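Local coordinates for ABC transporter substrate-binding protein (Rhizobium radiobacter, PDB 6TFX) that binds mannityl opines such as mannopinic acid in the periplasm, probably delivering them to an ABC transporter for import, at residues H21-T26 against T30-I35; I147-A152 against D158-R163. All coordinates share one frame; numbering follows the deposited sequence.

Contact 1: H21-T26 against T30-I35; sequences HFATTT and TLVSYI. With N72 ((2~{R})-2-[[(3~{R},4~{R},5~{S})-3,4,5,6-tetrakis(oxidanyl)-2-oxidanylidene-hexyl]amino]pentanedioic acid), chain C.
Thr26 and Thr30, one helical turn apart, meet through a carbonyl that takes two hydrogen bonds from the same residue. Thr26 O receives the backbone N of Thr30 at 2.8 Å, the ordinary helical bond, and the hydroxyl Thr30 OG1 at 2.7 Å. The two donors arrive differently: the amide lies only 19° from the carbonyl plane, whereas the hydroxyl stands well above it. With its OG1 anti to its own carbonyl carbon (chi1 -59°), Thr30 folds its hydroxyl back along the helix, within range of the preceding turn. The pair is completed by the methyl Thr26 CG2, which rests 3.8 Å from Thr30 OG1.

Apolar packing joins the segments at a second point. Ala23 CB touches Val32 CG2 at 3.7 Å, methyl against methyl, and so seats the loop on the flank of the helix. Val32 also leans on Phe146.

Polar bonds of the loop itself shape the approach to the helix. Thr24 OG1 donates to Phe22 O at 2.8 Å from above the carbonyl plane, while Thr24 O is held by Arg29 NE. Thr25 is the N-cap, its OG1 accepting from the backbone N of Asp28.

Other interactions are with the bound opine. Thr26 N points at the carboxylate oxygen OXT of N72, 3.0 Å away with an N-H...O angle of 154°, and Thr26 OG1 lies 3.0 Å from N72 N. The methyl Thr24 CG2 borders the second carboxylate, whose OE2 it approaches to 3.4 Å. A capped helix N terminus facing a bound carboxylate, which the helix dipole probably favours, is common at anion sites; here it contributes to the mannopinic acid pocket of a family 5 solute-binding protein.

Contact 2: I147-A152 against D158-R163; sequences IIPKKA and DDFKRR
Phe160 brings the CZ and CE2 atoms of its ring against Ile148, Pro149 and Ala152. Its CG is anti to the backbone N and beside the carbonyl carbon (chi1 -174°), a setting that directs the ring toward residues 147-152. CZ and CE2 make the closest side-chain contacts, CD2 runs alongside the Ala152 carbonyl, and the three partners come from different directions.

Ala152 sits at the ring edge: its methyl CB lies near the ring plane, 4.1 Å from Phe160 CE2. Pro149 CD lies obliquely off the phenyl ring, 4.1 Å from Phe160 CZ, and the planes of the two rings are steeply inclined to each other. Ile148 also comes in obliquely, through its branch point, with CB 4.1 Å from Phe160 CZ.

Ala152 lies in the first turn of helix 150-156, Pro149 is its N-cap, and Ile148 belongs to the loop before it, so the aromatic ring is packed against the residues leading into the helix as well as its first turn. After the helix the chain folds back through a 3-10 segment that includes 158-159, and Phe160 packs against the helix's N-terminal end. Phe153, one residue beyond the segment, adds an edge-to-face ring contact to Phe160, and Tyr36 touches both Phe160 and Ile148.

No hydrogen bond spans the two segments; polar bonds shape the turn locally. Lys161 curls back so that NZ donates to Asp158 O at 2.9 Å, in the carbonyl plane and on a lone pair, while Arg162 N bonds to Asp159 O and Arg163 N to Phe160 O. On the other segment Lys150 N donates to Asp90 OD1 and Ile148 N is paired with Ser94 OG, tying the helix entrance to helix 88-98.

From the N terminus, the chain leaves strand 5-10 and enters the loop that runs into helix 26-35; contact 1 closes the short turn from Thr26 to Thr30 at that entry. Contact 2 opens more than a hundred residues later, so the two lie in series and neither nest nor cross. It closes the loop after helix 150-156 back on the start of that helix, before the chain reaches strand 170-176. Their centres lie about 13 Å apart, and they touch where the His21 ring atom CE1 meets Ile148 CD1 at 4.2 Å. Helix 88-98 runs beside both, packing against His21 and Phe22 in contact 1 and Ile148 in contact 2.

Contact 1: H21-T26 against T30-I35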
loop_
_atom_site.group_PDB
_atom_site.type_symbol
_atom_site.label_atom_id
_atom_site.label_comp_id
_atom_site.label_asym_id
_atom_site.label_seq_id
_atom_site.Cartn_x
_atom_site.Cartn_y
_atom_site.Cartn_z
ATOM N N HIS A 21 6.491 -10.904 -1.322
ATOM C CA HIS A 21 5.150 -11.454 -1.563
ATOM C C HIS A 21 4.226 -11.315 -0.343
ATOM O O HIS A 21 3.039 -11.650 -0.447
ATOM C CB HIS A 21 5.209 -12.914 -2.036
ATOM C CG HIS A 21 6.020 -13.092 -3.285
ATOM N ND1 HIS A 21 6.983 -14.077 -3.384
ATOM C CD2 HIS A 21 6.012 -12.373 -4.430
ATOM C CE1 HIS A 21 7.524 -13.935 -4.587
ATOM N NE2 HIS A 21 6.967 -12.936 -5.256
ATOM N N PHE A 22 4.769 -10.835 0.805
ATOM C CA PHE A 22 4.000 -10.630 2.037
ATOM C C PHE A 22 4.078 -9.207 2.574
ATOM O O PHE A 22 3.208 -8.813 3.335
ATOM C CB PHE A 22 4.391 -11.616 3.138
ATOM C CG PHE A 22 3.967 -13.017 2.807
ATOM C CD1 PHE A 22 2.661 -13.445 3.058
ATOM C CD2 PHE A 22 4.888 -13.941 2.311
ATOM C CE1 PHE A 22 2.270 -14.766 2.760
ATOM C CE2 PHE A 22 4.505 -15.266 2.046
ATOM C CZ PHE A 22 3.202 -15.663 2.273
ATOM N N ALA A 23 5.148 -8.464 2.242
ATOM C CA ALA A 23 5.337 -7.130 2.807
ATOM C C ALA A 23 4.138 -6.244 2.472
ATOM O O ALA A 23 3.818 -6.057 1.295
ATOM C CB ALA A 23 6.636 -6.525 2.290
ATOM N N THR A 24 3.454 -5.757 3.533
ATOM C CA THR A 24 2.202 -5.000 3.422
ATOM C C THR A 24 2.239 -3.637 4.093
ATOM O O THR A 24 1.692 -2.682 3.544
ATOM C CB THR A 24 1.073 -5.862 4.001
ATOM O OG1 THR A 24 1.011 -7.097 3.274
ATOM C CG2 THR A 24 -0.285 -5.167 3.974
ATOM N N THR A 25 2.874 -3.535 5.286
ATOM C CA THR A 25 2.921 -2.227 5.942
ATOM C C THR A 25 3.766 -1.279 5.085
ATOM O O THR A 25 4.658 -1.732 4.346
ATOM C CB THR A 25 3.514 -2.342 7.346
ATOM O OG1 THR A 25 4.884 -2.691 7.227
ATOM C CG2 THR A 25 2.766 -3.374 8.233
ATOM N N THR A 26 3.530 0.036 5.211
ATOM C CA THR A 26 4.345 0.979 4.424
ATOM C C THR A 26 5.844 0.753 4.713
ATOM O O THR A 26 6.658 0.764 3.775
ATOM C CB THR A 26 3.968 2.419 4.783
ATOM O OG1 THR A 26 2.660 2.655 4.277
ATOM C CG2 THR A 26 4.915 3.437 4.146
ATOM N N THR A 30 8.525 -0.186 1.941
ATOM C CA THR A 30 9.583 0.796 1.645
ATOM C C THR A 30 10.942 0.071 1.591
ATOM O O THR A 30 11.679 0.214 0.625
ATOM C CB THR A 30 9.611 1.913 2.684
ATOM O OG1 THR A 30 8.345 2.576 2.690
ATOM C CG2 THR A 30 10.717 2.951 2.389
ATOM N N LEU A 31 11.249 -0.738 2.617
ATOM C CA LEU A 31 12.500 -1.489 2.641
ATOM C C LEU A 31 12.594 -2.403 1.422
ATOM O O LEU A 31 13.621 -2.420 0.755
ATOM C CB LEU A 31 12.577 -2.299 3.940
ATOM C CG LEU A 31 12.862 -1.432 5.171
ATOM C CD1 LEU A 31 12.628 -2.229 6.481
ATOM C CD2 LEU A 31 14.298 -0.917 5.164
ATOM N N VAL A 32 11.500 -3.131 1.094
ATOM C CA VAL A 32 11.470 -4.012 -0.076
ATOM C C VAL A 32 11.818 -3.239 -1.364
ATOM O O VAL A 32 12.559 -3.752 -2.209
ATOM C CB VAL A 32 10.082 -4.701 -0.114
ATOM C CG1 VAL A 32 9.698 -5.189 -1.498
ATOM C CG2 VAL A 32 10.053 -5.840 0.908
ATOM N N SER A 33 11.313 -1.986 -1.490
ATOM C CA SER A 33 11.583 -1.178 -2.685
ATOM C C SER A 33 13.054 -0.773 -2.822
ATOM O O SER A 33 13.464 -0.316 -3.896
ATOM C CB SER A 33 10.698 0.065 -2.725
ATOM O OG SER A 33 11.186 1.074 -1.855
ATOM N N TYR A 34 13.839 -0.906 -1.738
ATOM C CA TYR A 34 15.277 -0.551 -1.811
ATOM C C TYR A 34 16.128 -1.801 -2.100
ATOM O O TYR A 34 17.247 -1.682 -2.598
ATOM C CB TYR A 34 15.753 0.022 -0.467
ATOM C CG TYR A 34 15.077 1.312 -0.014
ATOM C CD1 TYR A 34 14.162 1.973 -0.831
ATOM C CD2 TYR A 34 15.254 1.794 1.279
ATOM C CE1 TYR A 34 13.496 3.121 -0.399
ATOM C CE2 TYR A 34 14.612 2.950 1.716
ATOM C CZ TYR A 34 13.740 3.619 0.873
ATOM O OH TYR A 34 13.084 4.736 1.359
ATOM N N ILE A 35 15.620 -2.981 -1.718
ATOM C CA ILE A 35 16.354 -4.251 -1.812
ATOM C C ILE A 35 16.147 -4.986 -3.103
ATOM O O ILE A 35 17.064 -5.679 -3.548
ATOM C CB ILE A 35 15.916 -5.160 -0.613
ATOM C CG1 ILE A 35 16.191 -4.472 0.753
ATOM C CG2 ILE A 35 16.529 -6.585 -0.669
ATOM C CD1 ILE A 35 15.320 -5.067 1.928
HETATM O OAB N72 C . -3.827 9.182 8.749
HETATM C CAF N72 C . -4.033 7.994 7.958
HETATM C CAG N72 C . -2.905 6.909 8.000
HETATM O OAC N72 C . -1.705 7.380 8.521
HETATM C CAH N72 C . -2.892 6.076 6.716
HETATM O OAM N72 C . -3.557 6.479 5.580
HETATM C CAI N72 C . -1.780 5.472 5.882
HETATM O OAD N72 C . -0.618 6.268 5.949
HETATM C CAJ N72 C . -1.641 3.986 6.106
HETATM O OAE N72 C . -2.647 3.351 6.514
HETATM C CAK N72 C . -0.268 3.287 5.892
HETATM N N N72 C . -0.300 2.416 4.741
HETATM C CA N72 C . -0.155 1.014 4.855
HETATM C C N72 C . -0.263 0.387 6.217
HETATM O O N72 C . -1.254 -0.115 6.882
HETATM C CB N72 C . -0.937 0.322 3.735
HETATM C CG N72 C . -1.389 -1.128 3.916
HETATM C CD N72 C . -1.517 -1.892 2.596
HETATM O OE1 N72 C . -0.790 -1.616 1.589
HETATM O OE2 N72 C . -2.352 -2.822 2.527
HETATM O OXT N72 C . 0.922 0.389 6.601
#

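Contact 2: I147-A152 against D158-R163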
loop_
_atom_site.group_PDB
_atom_site.type_symbol
_atom_site.label_atom_id
_atom_site.label_comp_id
_atom_site.label_asym_id
_atom_site.label_seq_id
_atom_site.Cartn_x
_atom_site.Cartn_y
_atom_site.Cartn_z
ATOM N N ILE A 147 11.253 -9.834 -7.907
ATOM C CA ILE A 147 11.889 -11.124 -8.155
ATOM C C ILE A 147 12.827 -11.482 -7.009
ATOM O O ILE A 147 13.642 -10.670 -6.589
ATOM C CB ILE A 147 12.608 -11.142 -9.526
ATOM C CG1 ILE A 147 11.671 -10.688 -10.675
ATOM C CG2 ILE A 147 13.258 -12.513 -9.821
ATOM C CD1 ILE A 147 10.351 -11.516 -10.854
ATOM N N ILE A 148 12.714 -12.720 -6.535
ATOM C CA ILE A 148 13.579 -13.244 -5.470
ATOM C C ILE A 148 14.396 -14.464 -5.972
ATOM O O ILE A 148 14.011 -15.073 -6.981
ATOM C CB ILE A 148 12.815 -13.558 -4.160
ATOM C CG1 ILE A 148 11.965 -14.850 -4.280
ATOM C CG2 ILE A 148 11.972 -12.353 -3.722
ATOM C CD1 ILE A 148 11.233 -15.254 -2.993
ATOM N N PRO A 149 15.497 -14.838 -5.273
ATOM C CA PRO A 149 16.326 -15.947 -5.765
ATOM C C PRO A 149 15.780 -17.292 -5.324
ATOM O O PRO A 149 15.549 -17.508 -4.137
ATOM C CB PRO A 149 17.725 -15.669 -5.180
ATOM C CG PRO A 149 17.576 -14.465 -4.293
ATOM C CD PRO A 149 16.117 -14.200 -4.092
ATOM N N LYS A 150 15.588 -18.195 -6.293
ATOM C CA LYS A 150 15.109 -19.548 -6.040
ATOM C C LYS A 150 15.968 -20.224 -4.965
ATOM O O LYS A 150 15.423 -20.730 -3.987
ATOM C CB LYS A 150 15.171 -20.352 -7.353
ATOM C CG LYS A 150 14.523 -21.733 -7.303
ATOM C CD LYS A 150 14.649 -22.361 -8.684
ATOM C CE LYS A 150 13.909 -23.661 -8.848
ATOM N NZ LYS A 150 14.032 -24.162 -10.250
ATOM N N LYS A 151 17.303 -20.215 -5.133
ATOM C CA LYS A 151 18.205 -20.892 -4.169
ATOM C C LYS A 151 18.150 -20.309 -2.771
ATOM O O LYS A 151 18.149 -21.071 -1.791
ATOM C CB LYS A 151 19.657 -20.864 -4.642
ATOM C CG LYS A 151 19.955 -21.608 -5.939
ATOM C CD LYS A 151 21.459 -21.926 -6.084
ATOM C CE LYS A 151 22.427 -20.758 -6.200
ATOM N NZ LYS A 151 23.695 -21.158 -6.859
ATOM N N ALA A 152 18.093 -18.976 -2.663
ATOM C CA ALA A 152 18.058 -18.328 -1.352
ATOM C C ALA A 152 16.756 -18.602 -0.624
ATOM O O ALA A 152 16.775 -18.924 0.569
ATOM C CB ALA A 152 18.287 -16.839 -1.495
ATOM N N ASP A 158 11.536 -19.980 6.152
ATOM C CA ASP A 158 10.922 -19.086 7.143
ATOM C C ASP A 158 11.838 -17.958 7.626
ATOM O O ASP A 158 11.333 -16.972 8.169
ATOM C CB ASP A 158 10.373 -19.899 8.337
ATOM C CG ASP A 158 9.097 -20.686 8.035
ATOM O OD1 ASP A 158 8.458 -20.418 6.984
ATOM O OD2 ASP A 158 8.722 -21.550 8.859
ATOM N N ASP A 159 13.167 -18.085 7.429
ATOM C CA ASP A 159 14.115 -17.050 7.841
ATOM C C ASP A 159 14.373 -16.020 6.736
ATOM O O ASP A 159 14.965 -14.972 7.011
ATOM C CB ASP A 159 15.441 -17.674 8.303
ATOM C CG ASP A 159 15.997 -17.041 9.575
ATOM O OD1 ASP A 159 15.188 -16.713 10.483
ATOM O OD2 ASP A 159 17.238 -16.901 9.678
ATOM N N PHE A 160 13.919 -16.289 5.499
ATOM C CA PHE A 160 14.142 -15.349 4.393
ATOM C C PHE A 160 13.554 -13.971 4.707
ATOM O O PHE A 160 14.159 -12.959 4.357
ATOM C CB PHE A 160 13.563 -15.897 3.080
ATOM C CG PHE A 160 13.863 -15.064 1.854
ATOM C CD1 PHE A 160 12.992 -14.056 1.447
ATOM C CD2 PHE A 160 15.014 -15.285 1.107
ATOM C CE1 PHE A 160 13.264 -13.295 0.310
ATOM C CE2 PHE A 160 15.295 -14.511 -0.028
ATOM C CZ PHE A 160 14.425 -13.512 -0.407
ATOM N N LYS A 161 12.378 -13.932 5.364
ATOM C CA LYS A 161 11.689 -12.663 5.706
ATOM C C LYS A 161 12.548 -11.699 6.567
ATOM O O LYS A 161 12.283 -10.492 6.572
ATOM C CB LYS A 161 10.331 -12.939 6.360
ATOM C CG LYS A 161 10.430 -13.680 7.691
ATOM C CD LYS A 161 9.084 -13.758 8.447
ATOM C CE LYS A 161 8.097 -14.763 7.890
ATOM N NZ LYS A 161 8.564 -16.162 8.043
ATOM N N ARG A 162 13.578 -12.231 7.280
ATOM C CA ARG A 162 14.483 -11.391 8.080
ATOM C C ARG A 162 15.925 -11.389 7.518
ATOM O O ARG A 162 16.779 -10.665 8.023
ATOM C CB ARG A 162 14.433 -11.771 9.575
ATOM C CG ARG A 162 13.090 -11.425 10.233
ATOM C CD ARG A 162 13.144 -11.421 11.759
ATOM N NE ARG A 162 13.649 -10.152 12.306
ATOM C CZ ARG A 162 12.886 -9.110 12.625
ATOM N NH1 ARG A 162 11.571 -9.161 12.447
ATOM N NH2 ARG A 162 13.432 -8.007 13.120
ATOM N N ARG A 163 16.186 -12.183 6.445
ATOM C CA ARG A 163 17.507 -12.252 5.795
ATOM C C ARG A 163 17.256 -12.202 4.283
ATOM O O ARG A 163 17.472 -13.205 3.584
ATOM C CB ARG A 163 18.233 -13.538 6.201
ATOM C CG ARG A 163 18.641 -13.562 7.675
ATOM C CD ARG A 163 19.352 -14.854 8.048
ATOM N NE ARG A 163 20.576 -15.063 7.272
ATOM C CZ ARG A 163 20.918 -16.218 6.705
ATOM N NH1 ARG A 163 20.141 -17.289 6.836
ATOM N NH2 ARG A 163 22.045 -16.315 6.016
#